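Local coordinates for protein L-ribulose 3-epimerase (Mesorhizobium loti, PDB 3VYL) that epimerizes ketoses such as L-ribulose at carbon 3, probably to L-xylulose and with manganese as cofactor, and probably accepts D-psicose and D-tagatose less efficiently, at residues L34-Y39 against Y204-E209. Sequence-based numbering, arbitrary orientation.
Sequences LIEFSY and YVHIGE. With MN (manganese (II) ion), chain I.
The carboxylate of Glu36 meets the imidazole of His206 edge to edge, the two planes only 12° apart, while the Tyr204 ring presents its hydroxyl edge to the same carboxylate at a steep 57°; the ring of His178 packs edge-to-face with His206. His206 NE2 donates a forked bond to the syn lone pairs of Glu36, 2.8 Å to OE1 and 2.9 Å to OE2, straighter toward OE1. Tyr204 OH, 2.8 Å from Glu36 OE1, approaches from above the carboxylate plane, giving OE1 a second donor; Ser64 OG also hydrogen-bonds to OE2. With CG anti to the backbone N (chi1 -177°) and an extended chain beyond it, Glu36 spans the interior of the TIM barrel between strands 34-37 and 204-207, whose axes come within 11.6 Å. Leu34 CD2 rests 3.7 Å from Tyr204 OH. An alanine replacing Glu36 would probably leave both His206 NE2 and Tyr204 OH without this acceptor and the imidazole held less firmly, chiefly by the metal. On its far side, His206 ND1 binds manganese at 2.2 Å, together with the ligands Glu147, Asp180 and Glu241. In this familiar carboxylate-histidine-metal triad, Glu36 and manganese together hold the ring's rotation, with NE2 as donor and ND1 as ligand, and the carboxylate probably makes the imidazole a more electron-rich ligand.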
# COMPACT_ATOMS: atom_id res chain seq x y z
N LEU A 34 12.93 6.93 26.42
CA LEU A 34 13.31 8.33 26.35
C LEU A 34 12.07 9.19 26.66
O LEU A 34 10.94 8.70 26.55
CB LEU A 34 13.90 8.67 24.98
CG LEU A 34 14.42 10.08 24.75
CD1 LEU A 34 15.74 10.04 23.99
CD2 LEU A 34 13.40 10.92 23.99
N ILE A 35 12.31 10.43 27.07
CA ILE A 35 11.25 11.42 27.24
C ILE A 35 11.63 12.70 26.52
O ILE A 35 12.77 13.17 26.61
CB ILE A 35 10.88 11.69 28.73
CG1 ILE A 35 9.60 12.53 28.87
CG2 ILE A 35 12.03 12.35 29.50
CD1 ILE A 35 8.33 11.83 28.44
N GLU A 36 10.68 13.25 25.78
CA GLU A 36 10.87 14.53 25.11
C GLU A 36 10.04 15.60 25.82
O GLU A 36 8.83 15.46 26.00
CB GLU A 36 10.46 14.40 23.64
CG GLU A 36 10.66 15.64 22.78
CD GLU A 36 10.39 15.35 21.32
OE1 GLU A 36 10.33 14.15 20.98
OE2 GLU A 36 10.24 16.29 20.50
N PHE A 37 10.69 16.68 26.20
CA PHE A 37 10.05 17.78 26.86
C PHE A 37 10.07 18.93 25.92
O PHE A 37 11.02 19.11 25.26
CB PHE A 37 10.81 18.13 28.12
CG PHE A 37 10.58 17.19 29.26
CD1 PHE A 37 9.33 17.02 29.78
CD2 PHE A 37 11.60 16.49 29.81
CE1 PHE A 37 9.10 16.18 30.80
CE2 PHE A 37 11.38 15.65 30.84
CZ PHE A 37 10.13 15.49 31.34
N SER A 38 8.95 19.62 25.77
CA SER A 38 8.84 20.84 24.97
C SER A 38 9.47 22.15 25.39
O SER A 38 9.94 22.88 24.56
CB SER A 38 7.40 21.20 24.81
OG SER A 38 7.22 22.55 25.24
N TYR A 39 9.28 22.54 26.63
CA TYR A 39 10.12 23.53 27.27
C TYR A 39 9.81 23.61 28.74
O TYR A 39 8.67 23.51 29.12
CB TYR A 39 10.00 24.90 26.59
CG TYR A 39 11.13 25.83 26.93
CD1 TYR A 39 12.28 25.85 26.19
CD2 TYR A 39 11.04 26.67 28.00
CE1 TYR A 39 13.30 26.70 26.51
CE2 TYR A 39 12.06 27.52 28.33
CZ TYR A 39 13.17 27.52 27.57
OH TYR A 39 14.16 28.36 27.91
N TYR A 204 17.05 12.87 14.29
CA TYR A 204 15.93 12.51 15.16
C TYR A 204 14.66 12.25 14.33
O TYR A 204 14.49 12.83 13.25
CB TYR A 204 15.71 13.64 16.17
CG TYR A 204 14.88 13.33 17.40
CD1 TYR A 204 13.87 14.19 17.80
CD2 TYR A 204 15.13 12.19 18.17
CE1 TYR A 204 13.11 13.94 18.93
CE2 TYR A 204 14.37 11.92 19.30
CZ TYR A 204 13.36 12.81 19.68
OH TYR A 204 12.58 12.56 20.79
N VAL A 205 13.79 11.38 14.82
CA VAL A 205 12.55 11.06 14.11
C VAL A 205 11.32 11.09 15.01
O VAL A 205 11.34 10.54 16.12
CB VAL A 205 12.63 9.68 13.40
CG1 VAL A 205 11.25 9.20 12.95
CG2 VAL A 205 13.59 9.74 12.21
N HIS A 206 10.25 11.73 14.54
CA HIS A 206 8.94 11.60 15.19
C HIS A 206 8.07 10.63 14.46
O HIS A 206 7.82 10.77 13.27
CB HIS A 206 8.23 12.94 15.25
CG HIS A 206 8.62 13.80 16.43
ND1 HIS A 206 8.50 15.15 16.40
CD2 HIS A 206 9.14 13.48 17.68
CE1 HIS A 206 8.92 15.66 17.58
NE2 HIS A 206 9.32 14.63 18.36
N ILE A 207 7.59 9.63 15.18
CA ILE A 207 6.57 8.73 14.68
C ILE A 207 5.20 9.29 15.08
O ILE A 207 4.90 9.43 16.26
CB ILE A 207 6.78 7.30 15.21
CG1 ILE A 207 8.12 6.75 14.72
CG2 ILE A 207 5.64 6.37 14.81
CD1 ILE A 207 8.33 6.77 13.22
N GLY A 208 4.38 9.61 14.08
CA GLY A 208 3.04 10.11 14.32
C GLY A 208 2.16 9.73 13.14
O GLY A 208 2.60 9.80 12.01
N GLU A 209 0.92 9.33 13.41
CA GLU A 209 -0.01 8.95 12.35
C GLU A 209 -0.52 10.18 11.56
O GLU A 209 -0.39 11.31 12.01
CB GLU A 209 -1.18 8.16 12.96
CG GLU A 209 -2.20 7.64 11.96
CD GLU A 209 -1.57 6.75 10.91
OE1 GLU A 209 -1.03 7.28 9.91
OE2 GLU A 209 -1.63 5.51 11.09
MN MN I . 7.11 16.50 15.40
O HOH W 1 5.87 18.47 15.83